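Local coordinates for protein fatty acid synthase 1, isoform A (Drosophila melanogaster, PDB 6FN6) that probably makes long-chain saturated fatty acids from acetyl-CoA and malonyl-CoA with NADPH, this chain being the modifying region with dehydratase, enoylreductase and ketoreductase, at residues 284-289 / 432-437; 316-321 / 337-342; 381-386 / 411-416; 386-391 / 421-426. One frame throughout, in Å; residues are numbered along the deposited sequence.

Contact 1. Residues 284-289 / 432-437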
loop_
_atom_site.group_PDB
_atom_site.type_symbol
_atom_site.label_atom_id
_atom_site.label_comp_id
_atom_site.label_asym_id
_atom_site.label_seq_id
_atom_site.Cartn_x
_atom_site.Cartn_y
_atom_site.Cartn_z
ATOM N N LEU A 284 19.796 20.565 -61.084
ATOM C CA LEU A 284 19.316 19.236 -60.731
ATOM C C LEU A 284 18.043 18.898 -61.505
ATOM O O LEU A 284 17.882 17.775 -61.981
ATOM C CB LEU A 284 19.070 19.132 -59.224
ATOM C CG LEU A 284 20.317 19.132 -58.332
ATOM C CD1 LEU A 284 19.917 19.010 -56.874
ATOM C CD2 LEU A 284 21.296 18.023 -58.705
ATOM N N HIS A 285 17.139 19.867 -61.618
ATOM C CA HIS A 285 15.916 19.686 -62.396
ATOM C C HIS A 285 16.226 19.433 -63.873
ATOM O O HIS A 285 15.606 18.583 -64.513
ATOM C CB HIS A 285 15.001 20.904 -62.251
ATOM C CG HIS A 285 14.249 20.947 -60.961
ATOM N ND1 HIS A 285 14.036 19.824 -60.182
ATOM C CD2 HIS A 285 13.659 21.969 -60.301
ATOM C CE1 HIS A 285 13.349 20.158 -59.109
ATOM N NE2 HIS A 285 13.105 21.459 -59.155
ATOM N N ALA A 286 17.184 20.179 -64.412
ATOM C CA ALA A 286 17.592 20.000 -65.797
ATOM C C ALA A 286 18.027 18.555 -66.026
ATOM O O ALA A 286 17.650 17.935 -67.022
ATOM C CB ALA A 286 18.716 20.965 -66.154
ATOM N N LEU A 287 18.816 18.021 -65.100
ATOM C CA LEU A 287 19.262 16.633 -65.179
ATOM C C LEU A 287 18.087 15.673 -65.025
ATOM O O LEU A 287 18.033 14.635 -65.683
ATOM C CB LEU A 287 20.317 16.338 -64.109
ATOM C CG LEU A 287 21.663 17.049 -64.260
ATOM C CD1 LEU A 287 22.414 17.049 -62.943
ATOM C CD2 LEU A 287 22.494 16.388 -65.346
ATOM N N ASP A 288 17.160 16.017 -64.141
ATOM C CA ASP A 288 15.978 15.196 -63.916
ATOM C C ASP A 288 15.129 15.113 -65.181
ATOM O O ASP A 288 14.625 14.048 -65.533
ATOM C CB ASP A 288 15.154 15.753 -62.758
ATOM C CG ASP A 288 14.219 14.722 -62.161
ATOM O OD1 ASP A 288 13.752 13.832 -62.902
ATOM O OD2 ASP A 288 13.958 14.797 -60.943
ATOM N N VAL A 289 14.973 16.243 -65.860
ATOM C CA VAL A 289 14.200 16.284 -67.093
ATOM C C VAL A 289 14.898 15.449 -68.160
ATOM O O VAL A 289 14.252 14.722 -68.913
ATOM C CB VAL A 289 13.994 17.732 -67.578
ATOM C CG1 VAL A 289 13.383 17.747 -68.974
ATOM C CG2 VAL A 289 13.118 18.501 -66.609
ATOM N N GLN A 432 18.312 23.229 -72.355
ATOM C CA GLN A 432 17.863 23.825 -71.107
ATOM C C GLN A 432 18.943 24.732 -70.538
ATOM O O GLN A 432 20.094 24.325 -70.371
ATOM C CB GLN A 432 17.486 22.742 -70.090
ATOM C CG GLN A 432 17.159 23.271 -68.693
ATOM C CD GLN A 432 16.026 24.277 -68.693
ATOM O OE1 GLN A 432 14.888 23.946 -69.031
ATOM N NE2 GLN A 432 16.329 25.516 -68.311
ATOM N N SER A 433 18.564 25.971 -70.255
ATOM C CA SER A 433 19.493 26.947 -69.710
ATOM C C SER A 433 19.899 26.544 -68.301
ATOM O O SER A 433 19.100 25.981 -67.552
ATOM C CB SER A 433 18.868 28.343 -69.697
ATOM O OG SER A 433 17.729 28.377 -68.856
ATOM N N LEU A 434 21.152 26.822 -67.959
ATOM C CA LEU A 434 21.644 26.646 -66.600
ATOM C C LEU A 434 22.110 28.014 -66.134
ATOM O O LEU A 434 23.302 28.258 -65.944
ATOM C CB LEU A 434 22.779 25.620 -66.551
ATOM C CG LEU A 434 22.393 24.202 -66.980
ATOM C CD1 LEU A 434 23.611 23.295 -67.051
ATOM C CD2 LEU A 434 21.355 23.623 -66.030
ATOM N N GLY A 435 21.142 28.909 -65.963
ATOM C CA GLY A 435 21.434 30.311 -65.760
ATOM C C GLY A 435 21.791 30.878 -67.114
ATOM O O GLY A 435 21.302 30.403 -68.138
ATOM N N ALA A 436 22.637 31.896 -67.125
ATOM C CA ALA A 436 23.189 32.393 -68.373
ATOM C C ALA A 436 24.623 31.892 -68.443
ATOM O O ALA A 436 25.171 31.436 -67.442
ATOM C CB ALA A 436 23.123 33.903 -68.444
ATOM N N THR A 437 25.225 31.960 -69.623
ATOM C CA THR A 437 26.588 31.470 -69.832
ATOM C C THR A 437 26.705 29.945 -69.777
ATOM O O THR A 437 27.789 29.407 -70.001
ATOM C CB THR A 437 27.593 32.063 -68.808
ATOM O OG1 THR A 437 27.106 31.901 -67.470
ATOM C CG2 THR A 437 27.838 33.541 -69.092
#

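Contact 2. Residues 316-321 / 337-342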
loop_
_atom_site.group_PDB
_atom_site.type_symbol
_atom_site.label_atom_id
_atom_site.label_comp_id
_atom_site.label_asym_id
_atom_site.label_seq_id
_atom_site.Cartn_x
_atom_site.Cartn_y
_atom_site.Cartn_z
ATOM N N ASP A 316 34.080 15.334 -56.028
ATOM C CA ASP A 316 32.867 15.648 -55.279
ATOM C C ASP A 316 31.737 16.165 -56.172
ATOM O O ASP A 316 30.569 15.853 -55.941
ATOM C CB ASP A 316 33.167 16.686 -54.196
ATOM C CG ASP A 316 32.023 16.852 -53.211
ATOM O OD1 ASP A 316 31.093 16.018 -53.233
ATOM O OD2 ASP A 316 32.060 17.808 -52.406
ATOM N N VAL A 317 32.083 16.959 -57.183
ATOM C CA VAL A 317 31.070 17.659 -57.975
ATOM C C VAL A 317 30.400 16.788 -59.042
ATOM O O VAL A 317 29.400 17.200 -59.630
ATOM C CB VAL A 317 31.674 18.913 -58.651
ATOM C CG1 VAL A 317 32.165 19.902 -57.604
ATOM C CG2 VAL A 317 32.785 18.532 -59.628
ATOM N N LEU A 318 30.939 15.600 -59.302
ATOM C CA LEU A 318 30.357 14.718 -60.313
ATOM C C LEU A 318 28.904 14.406 -59.950
ATOM O O LEU A 318 28.543 14.381 -58.773
ATOM C CB LEU A 318 31.180 13.435 -60.468
ATOM C CG LEU A 318 31.559 12.658 -59.209
ATOM C CD1 LEU A 318 30.476 11.669 -58.817
ATOM C CD2 LEU A 318 32.892 11.950 -59.418
ATOM N N VAL A 319 28.076 14.171 -60.965
ATOM C CA VAL A 319 26.634 14.024 -60.766
ATOM C C VAL A 319 26.173 12.568 -60.810
ATOM O O VAL A 319 24.986 12.290 -60.627
ATOM C CB VAL A 319 25.854 14.850 -61.814
ATOM C CG1 VAL A 319 26.252 16.319 -61.749
ATOM C CG2 VAL A 319 26.070 14.294 -63.226
ATOM N N ALA A 320 27.102 11.650 -61.066
ATOM C CA ALA A 320 26.780 10.234 -61.240
ATOM C C ALA A 320 25.745 9.719 -60.235
ATOM O O ALA A 320 24.774 9.062 -60.619
ATOM C CB ALA A 320 28.048 9.401 -61.140
ATOM N N ASN A 321 25.953 10.016 -58.955
ATOM C CA ASN A 321 25.051 9.544 -57.909
ATOM C C ASN A 321 23.630 10.025 -58.166
ATOM O O ASN A 321 22.677 9.253 -58.070
ATOM C CB ASN A 321 25.522 10.017 -56.532
ATOM C CG ASN A 321 26.693 9.211 -56.006
ATOM O OD1 ASN A 321 27.050 8.174 -56.566
ATOM N ND2 ASN A 321 27.293 9.679 -54.916
ATOM N N VAL A 337 25.304 2.840 -63.852
ATOM C CA VAL A 337 26.010 4.104 -64.006
ATOM C C VAL A 337 27.457 3.928 -63.575
ATOM O O VAL A 337 27.740 3.288 -62.563
ATOM C CB VAL A 337 25.326 5.226 -63.205
ATOM C CG1 VAL A 337 26.070 6.544 -63.382
ATOM C CG2 VAL A 337 23.874 5.370 -63.626
ATOM N N ALA A 338 28.371 4.490 -64.358
ATOM C CA ALA A 338 29.793 4.408 -64.061
ATOM C C ALA A 338 30.445 5.774 -64.223
ATOM O O ALA A 338 29.925 6.638 -64.929
ATOM C CB ALA A 338 30.468 3.387 -64.963
ATOM N N VAL A 339 31.578 5.968 -63.558
ATOM C CA VAL A 339 32.354 7.187 -63.724
ATOM C C VAL A 339 33.643 6.835 -64.449
ATOM O O VAL A 339 34.437 6.022 -63.975
ATOM C CB VAL A 339 32.642 7.867 -62.374
ATOM C CG1 VAL A 339 33.414 9.166 -62.581
ATOM C CG2 VAL A 339 31.346 8.130 -61.623
ATOM N N VAL A 340 33.842 7.457 -65.605
ATOM C CA VAL A 340 35.010 7.195 -66.431
ATOM C C VAL A 340 36.078 8.237 -66.137
ATOM O O VAL A 340 35.793 9.433 -66.087
ATOM C CB VAL A 340 34.652 7.186 -67.924
ATOM C CG1 VAL A 340 35.829 6.684 -68.745
ATOM C CG2 VAL A 340 33.418 6.330 -68.175
ATOM N N THR A 341 37.308 7.775 -65.942
ATOM C CA THR A 341 38.416 8.667 -65.622
ATOM C C THR A 341 39.615 8.365 -66.512
ATOM O O THR A 341 39.993 7.208 -66.696
ATOM C CB THR A 341 38.834 8.546 -64.142
ATOM O OG1 THR A 341 39.918 9.444 -63.876
ATOM C CG2 THR A 341 39.262 7.117 -63.806
ATOM N N SER A 342 40.201 9.421 -67.066
ATOM C CA SER A 342 41.376 9.292 -67.911
ATOM C C SER A 342 42.645 9.616 -67.131
ATOM O O SER A 342 43.753 9.367 -67.606
ATOM C CB SER A 342 41.258 10.213 -69.128
ATOM O OG SER A 342 42.359 10.050 -70.003
#

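Contact 3. Residues 381-386 / 411-416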
loop_
_atom_site.group_PDB
_atom_site.type_symbol
_atom_site.label_atom_id
_atom_site.label_comp_id
_atom_site.label_asym_id
_atom_site.label_seq_id
_atom_site.Cartn_x
_atom_site.Cartn_y
_atom_site.Cartn_z
ATOM N N ASP A 381 31.656 20.447 -71.122
ATOM C CA ASP A 381 32.593 21.122 -72.010
ATOM C C ASP A 381 33.189 20.155 -73.032
ATOM O O ASP A 381 34.381 20.209 -73.329
ATOM C CB ASP A 381 33.707 21.787 -71.196
ATOM C CG ASP A 381 33.171 22.795 -70.198
ATOM O OD1 ASP A 381 32.085 23.360 -70.450
ATOM O OD2 ASP A 381 33.835 23.025 -69.164
ATOM N N VAL A 382 32.348 19.283 -73.575
ATOM C CA VAL A 382 32.786 18.310 -74.567
ATOM C C VAL A 382 32.920 18.994 -75.924
ATOM O O VAL A 382 33.827 18.686 -76.697
ATOM C CB VAL A 382 31.814 17.117 -74.637
ATOM C CG1 VAL A 382 32.233 16.134 -75.729
ATOM C CG2 VAL A 382 31.740 16.417 -73.290
ATOM N N LEU A 383 32.010 19.918 -76.209
ATOM C CA LEU A 383 32.038 20.660 -77.464
ATOM C C LEU A 383 33.008 21.836 -77.376
ATOM O O LEU A 383 33.323 22.471 -78.381
ATOM C CB LEU A 383 30.636 21.155 -77.821
ATOM C CG LEU A 383 29.543 20.084 -77.851
ATOM C CD1 LEU A 383 28.188 20.715 -78.129
ATOM C CD2 LEU A 383 29.854 19.004 -78.888
ATOM N N SER A 384 33.469 22.125 -76.162
ATOM C CA SER A 384 34.428 23.201 -75.927
ATOM C C SER A 384 35.849 22.757 -76.258
ATOM O O SER A 384 36.661 23.550 -76.733
ATOM C CB SER A 384 34.354 23.669 -74.476
ATOM O OG SER A 384 33.053 24.129 -74.158
ATOM N N ARG A 385 36.140 21.487 -75.988
ATOM C CA ARG A 385 37.464 20.919 -76.220
ATOM C C ARG A 385 37.980 21.249 -77.622
ATOM O O ARG A 385 37.190 21.384 -78.559
ATOM C CB ARG A 385 37.427 19.401 -76.036
ATOM C CG ARG A 385 37.157 18.934 -74.613
ATOM C CD ARG A 385 38.441 18.608 -73.865
ATOM N NE ARG A 385 39.200 19.805 -73.515
ATOM C CZ ARG A 385 40.393 19.791 -72.929
ATOM N NH1 ARG A 385 40.976 18.638 -72.625
ATOM N NH2 ARG A 385 41.007 20.932 -72.646
ATOM N N PRO A 386 39.310 21.383 -77.771
ATOM C CA PRO A 386 39.887 21.717 -79.078
ATOM C C PRO A 386 39.799 20.555 -80.064
ATOM O O PRO A 386 39.583 20.772 -81.256
ATOM C CB PRO A 386 41.343 22.046 -78.743
ATOM C CG PRO A 386 41.635 21.249 -77.525
ATOM C CD PRO A 386 40.351 21.207 -76.741
ATOM N N PRO A 411 28.102 30.811 -74.533
ATOM C CA PRO A 411 28.758 31.479 -75.664
ATOM C C PRO A 411 29.429 30.501 -76.624
ATOM O O PRO A 411 29.254 30.624 -77.834
ATOM C CB PRO A 411 29.792 32.392 -74.988
ATOM C CG PRO A 411 29.931 31.879 -73.602
ATOM C CD PRO A 411 28.600 31.318 -73.244
ATOM N N THR A 412 30.178 29.541 -76.090
ATOM C CA THR A 412 30.876 28.569 -76.924
ATOM C C THR A 412 29.895 27.666 -77.664
ATOM O O THR A 412 30.051 27.419 -78.860
ATOM C CB THR A 412 31.832 27.689 -76.095
ATOM O OG1 THR A 412 31.097 27.006 -75.071
ATOM C CG2 THR A 412 32.923 28.536 -75.462
ATOM N N TYR A 413 28.888 27.175 -76.951
ATOM C CA TYR A 413 27.921 26.262 -77.544
ATOM C C TYR A 413 27.249 26.894 -78.762
ATOM O O TYR A 413 26.904 26.205 -79.724
ATOM C CB TYR A 413 26.860 25.852 -76.522
ATOM C CG TYR A 413 25.746 25.034 -77.127
ATOM C CD1 TYR A 413 25.991 23.767 -77.639
ATOM C CD2 TYR A 413 24.453 25.532 -77.204
ATOM C CE1 TYR A 413 24.979 23.015 -78.202
ATOM C CE2 TYR A 413 23.433 24.787 -77.767
ATOM C CZ TYR A 413 23.703 23.529 -78.265
ATOM O OH TYR A 413 22.692 22.784 -78.825
ATOM N N THR A 414 27.060 28.208 -78.709
ATOM C CA THR A 414 26.380 28.931 -79.779
ATOM C C THR A 414 27.261 29.106 -81.017
ATOM O O THR A 414 26.826 28.835 -82.135
ATOM C CB THR A 414 25.910 30.316 -79.298
ATOM O OG1 THR A 414 25.063 30.164 -78.154
ATOM C CG2 THR A 414 25.138 31.039 -80.396
ATOM N N LYS A 415 28.493 29.566 -80.820
ATOM C CA LYS A 415 29.340 29.945 -81.945
ATOM C C LYS A 415 29.928 28.736 -82.670
ATOM O O LYS A 415 30.185 28.801 -83.872
ATOM C CB LYS A 415 30.477 30.866 -81.482
ATOM C CG LYS A 415 31.401 30.273 -80.426
ATOM C CD LYS A 415 32.436 31.298 -79.973
ATOM C CE LYS A 415 33.339 30.759 -78.870
ATOM N NZ LYS A 415 34.023 29.492 -79.254
ATOM N N THR A 416 30.151 27.641 -81.948
ATOM C CA THR A 416 30.727 26.444 -82.557
ATOM C C THR A 416 30.056 25.148 -82.100
ATOM O O THR A 416 30.157 24.124 -82.776
ATOM C CB THR A 416 32.233 26.339 -82.249
ATOM O OG1 THR A 416 32.449 26.474 -80.839
ATOM C CG2 THR A 416 33.004 27.426 -82.984
#

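Contact 4. Residues 386-391 / 421-426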
loop_
_atom_site.group_PDB
_atom_site.type_symbol
_atom_site.label_atom_id
_atom_site.label_comp_id
_atom_site.label_asym_id
_atom_site.label_seq_id
_atom_site.Cartn_x
_atom_site.Cartn_y
_atom_site.Cartn_z
ATOM N N PRO A 386 39.310 21.383 -77.771
ATOM C CA PRO A 386 39.887 21.717 -79.078
ATOM C C PRO A 386 39.799 20.555 -80.064
ATOM O O PRO A 386 39.583 20.772 -81.256
ATOM C CB PRO A 386 41.343 22.046 -78.743
ATOM C CG PRO A 386 41.635 21.249 -77.525
ATOM C CD PRO A 386 40.351 21.207 -76.741
ATOM N N ASP A 387 39.970 19.337 -79.562
ATOM C CA ASP A 387 39.886 18.142 -80.394
ATOM C C ASP A 387 38.517 17.485 -80.247
ATOM O O ASP A 387 37.896 17.545 -79.185
ATOM C CB ASP A 387 40.997 17.151 -80.033
ATOM C CG ASP A 387 40.986 16.761 -78.564
ATOM O OD1 ASP A 387 39.898 16.462 -78.023
ATOM O OD2 ASP A 387 42.071 16.754 -77.945
ATOM N N THR A 388 38.048 16.866 -81.325
ATOM C CA THR A 388 36.724 16.256 -81.350
ATOM C C THR A 388 36.776 14.807 -80.868
ATOM O O THR A 388 35.750 14.133 -80.788
ATOM C CB THR A 388 36.119 16.280 -82.767
ATOM O OG1 THR A 388 36.850 15.387 -83.615
ATOM C CG2 THR A 388 36.173 17.683 -83.352
ATOM N N LYS A 389 37.976 14.334 -80.551
ATOM C CA LYS A 389 38.178 12.936 -80.192
ATOM C C LYS A 389 37.346 12.540 -78.972
ATOM O O LYS A 389 36.836 11.422 -78.900
ATOM C CB LYS A 389 39.665 12.673 -79.947
ATOM C CG LYS A 389 40.460 12.527 -81.240
ATOM C CD LYS A 389 41.960 12.608 -81.013
ATOM C CE LYS A 389 42.714 12.434 -82.323
ATOM N NZ LYS A 389 44.181 12.623 -82.168
ATOM N N THR A 390 37.213 13.455 -78.016
ATOM C CA THR A 390 36.392 13.207 -76.835
ATOM C C THR A 390 34.951 12.935 -77.261
ATOM O O THR A 390 34.327 11.976 -76.809
ATOM C CB THR A 390 36.430 14.398 -75.855
ATOM O OG1 THR A 390 37.787 14.685 -75.495
ATOM C CG2 THR A 390 35.636 14.088 -74.594
ATOM N N LEU A 391 34.433 13.789 -78.137
ATOM C CA LEU A 391 33.083 13.630 -78.665
ATOM C C LEU A 391 32.938 12.333 -79.452
ATOM O O LEU A 391 31.981 11.584 -79.257
ATOM C CB LEU A 391 32.722 14.821 -79.556
ATOM C CG LEU A 391 31.385 14.747 -80.297
ATOM C CD1 LEU A 391 30.228 14.664 -79.321
ATOM C CD2 LEU A 391 31.222 15.943 -81.225
ATOM N N LEU A 421 27.911 19.479 -83.356
ATOM C CA LEU A 421 26.906 18.422 -83.252
ATOM C C LEU A 421 26.348 18.115 -84.641
ATOM O O LEU A 421 26.160 16.955 -85.005
ATOM C CB LEU A 421 25.773 18.823 -82.301
ATOM C CG LEU A 421 26.087 18.867 -80.801
ATOM C CD1 LEU A 421 24.906 19.431 -80.019
ATOM C CD2 LEU A 421 26.467 17.491 -80.271
ATOM N N THR A 422 26.080 19.166 -85.409
ATOM C CA THR A 422 25.585 19.010 -86.770
ATOM C C THR A 422 26.641 18.291 -87.606
ATOM O O THR A 422 26.323 17.407 -88.402
ATOM C CB THR A 422 25.244 20.371 -87.417
ATOM O OG1 THR A 422 24.277 21.056 -86.614
ATOM C CG2 THR A 422 24.679 20.180 -88.818
ATOM N N LYS A 423 27.897 18.680 -87.418
ATOM C CA LYS A 423 29.003 18.091 -88.159
ATOM C C LYS A 423 29.075 16.583 -87.967
ATOM O O LYS A 423 29.404 15.850 -88.899
ATOM C CB LYS A 423 30.324 18.728 -87.716
ATOM C CG LYS A 423 31.575 18.075 -88.294
ATOM C CD LYS A 423 32.829 18.724 -87.742
ATOM C CE LYS A 423 34.086 18.016 -88.220
ATOM N NZ LYS A 423 35.298 18.537 -87.530
ATOM N N PHE A 424 28.768 16.121 -86.759
ATOM C CA PHE A 424 28.840 14.697 -86.452
ATOM C C PHE A 424 27.483 14.009 -86.561
ATOM O O PHE A 424 27.311 12.883 -86.096
ATOM C CB PHE A 424 29.444 14.491 -85.063
ATOM C CG PHE A 424 30.941 14.624 -85.038
ATOM C CD1 PHE A 424 31.749 13.508 -85.178
ATOM C CD2 PHE A 424 31.541 15.865 -84.900
ATOM C CE1 PHE A 424 33.128 13.623 -85.166
ATOM C CE2 PHE A 424 32.919 15.986 -84.886
ATOM C CZ PHE A 424 33.712 14.862 -85.021
ATOM N N GLY A 425 26.524 14.687 -87.183
ATOM C CA GLY A 425 25.246 14.073 -87.499
ATOM C C GLY A 425 24.254 14.009 -86.356
ATOM O O GLY A 425 23.283 13.252 -86.409
ATOM N N PHE A 426 24.501 14.798 -85.317
ATOM C CA PHE A 426 23.629 14.817 -84.149
ATOM C C PHE A 426 22.739 16.052 -84.164
ATOM O O PHE A 426 23.083 17.071 -84.763
ATOM C CB PHE A 426 24.453 14.767 -82.862
ATOM C CG PHE A 426 24.786 13.376 -82.416
ATOM C CD1 PHE A 426 25.655 12.588 -83.151
ATOM C CD2 PHE A 426 24.222 12.850 -81.268
ATOM C CE1 PHE A 426 25.959 11.304 -82.744
ATOM C CE2 PHE A 426 24.522 11.570 -80.858
ATOM C CZ PHE A 426 25.390 10.795 -81.597
#

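Contact 1. Residues 284-289 / 432-437
Ala286 turns its methyl toward residues 432-437 and meets two aliphatic groups there: its CB lies 3.7 Å from Leu434 CD2 and 3.8 Å from Gln432 CG. Within 284-289 this one carbon makes the touch, against a methylene near the end of strand 426-433 and a methyl from the turn just after it. The shape of Gln432 explains how a polar residue presents carbon here. Its CG is anti to the backbone N (chi1 173°), facing the helix, and the bend at chi2 (58°) swings the amide back toward its own strand. There Gln432 NE2 donates to Ser433 O at 2.9 Å, nearly straight at 174°, on a lone pair in the carbonyl plane, with the acceptor in the plane of the amide. NE2 also bonds Thr273 O, and OE1 accepts from Asn271 ND2, so three bonds fix the rotation of this buried amide. A leucine here would probably leave Ser433 O, Thr273 O and Asn271 ND2 without their amide partner. Leu440 of strand 438-445 packs on both Ala286 and Leu434. With no hydrogen bond across and 96 Å² buried, this patch probably rests on dispersion and the exclusion of water, the polar bonding being kept behind the methylene.

Contact 2. Residues 316-321 / 337-342
Methyl-to-methyl packing makes up the side-chain part of this contact, and Val339 is forked across it: its CG2 lies 3.6 Å from Ala320 CB, while its CG1 reaches Leu318 CD2 at 4.2 Å. Two branches of one valine thus serve the first turn of helix 320-329 and the loop just ahead of it. Val337, two residues back on the same face of the strand, adds a looser touch with CG1 at 4.1 Å from Ala320 CB. That methyl is anti to the backbone N (chi1 -180°), which directs it at the helix. Leu353 of helix 346-353 packs against Leu318, Ala320 and Val339. The elements belong to a beta-alpha-beta unit, strand 303-309, helix 320-329 and strand 334-341, in a sheet whose strand order matches the class I methyltransferase fold, consistent with the pseudo-methyltransferase domain of animal fatty acid synthases. A backbone oxygen also takes part: Ala320 O sits 4.0 Å from Val337 CG1, a plain van der Waals approach. No hydrogen bond links the two segments. Polar anchoring comes instead from Glu308 on strand 303-309, whose OE2 accepts from Val319 N and whose OE1 accepts a weak bond from Ala320 N, a carboxylate set at the start of the helix.

Contact 3. Residues 381-386 / 411-416
Leu383 and Tyr413 form the close-packed half of this contact, lying side by side and pointing the same way. Leu383 CD1 comes to the edge of the tyrosine ring, near its plane, 3.8 Å from Tyr413 CD1 and 3.9 Å from Tyr413 CE1, so the touch is methyl to ring rim with no face stacking. Both residues are buried, and Tyr413 OH is bonded to Glu431 OE2, which fixes the far end of the ring. The other half is looser and partly open to solvent. Ser384 OG and Thr412 OG1 are 3.6 Å apart and do not bond; each has its partner elsewhere. The serine hydroxyl pairs with Glu408 OE1, and Thr412 OG1, placed between backbone N and carbonyl carbon (chi1 58°), pairs with Thr409 O at the end of strand 402-409. Exposed Thr416 stays with its own helix: its OG1 donates to Thr412 O at 3.2 Å, tilted 30° from the carbonyl plane, and that oxygen also takes Thr416 N. Glu408, on the same strand as Thr409, also accepts from Leu383 N. Leu383 packs on Leu391 of helix 389-395 and on Leu420 and Leu421 of helix 410-423, while Tyr413 rests on Val439 and Val441 of strand 438-445.

Contact 4. Residues 386-391 / 421-426
Phe424 belongs to the Schellman motif that ends helix 410-423, and its ring packs on Thr388 and Leu391 where helix 389-395 begins, in what is probably the pseudo-methyltransferase domain. The motif is defined by two backbone bonds, Phe426 N to Leu421 O at 2.7 Å and Gly425 N to Thr422 O at 3.0 Å, with Gly425 at positive phi as the C-prime residue. Leaving the helix, Phe424 holds CG anti to its carbonyl carbon (chi1 -79°), and the ring reaches across to the other segment. Leu391 slides past it in the opposite direction, and its CD2 sits over one ring face as a CH-pi contact, 4.1 Å from the centroid and 29° off the normal. Thr388 approaches at the ring edge: its OG1 lies near the ring plane, 3.5 Å from Phe424 CZ, and its CB is 3.6 Å from the same atom. That hydroxyl also has a weak hydrogen bond to Glu392 OE2. Glu392 and Ile395 of helix 389-395 touch the Phe424 side chain as well. With an alanine in place of Phe424, a gap is likely to open between the two helices, and Thr388 and Leu391 CD2 would lose the ring they pack on. Lys423 comes only marginally near, its NZ 4.4 Å from Thr388 CG2. Within the same turn, Phe424 O lies in the plane of the Phe426 ring, at its edge, 3.4 Å from Phe426 CD1.

How the contacts relate
All four contacts lie in one domain, away from the predicted dehydratase residues His24 and Asp175. Contacts 3 and 4 are the closest pair, their centres about 10 Å apart; they share Pro386 and helix 410-423, and their segments alternate along the chain. They merge physically, with Leu383 CD1 3.9 Å from Leu421 CG. Contact 1 closes a long loop in which the other three are nested. Its centre is about 18 Å from that of contact 2, and Leu287 CD1 touches Val319 CG1 at 4.1 Å; to contact 3 the centres are about 17 Å apart. Contact 2 touches neither contact 3 nor contact 4, nearest atoms being about 9 Å away in both cases.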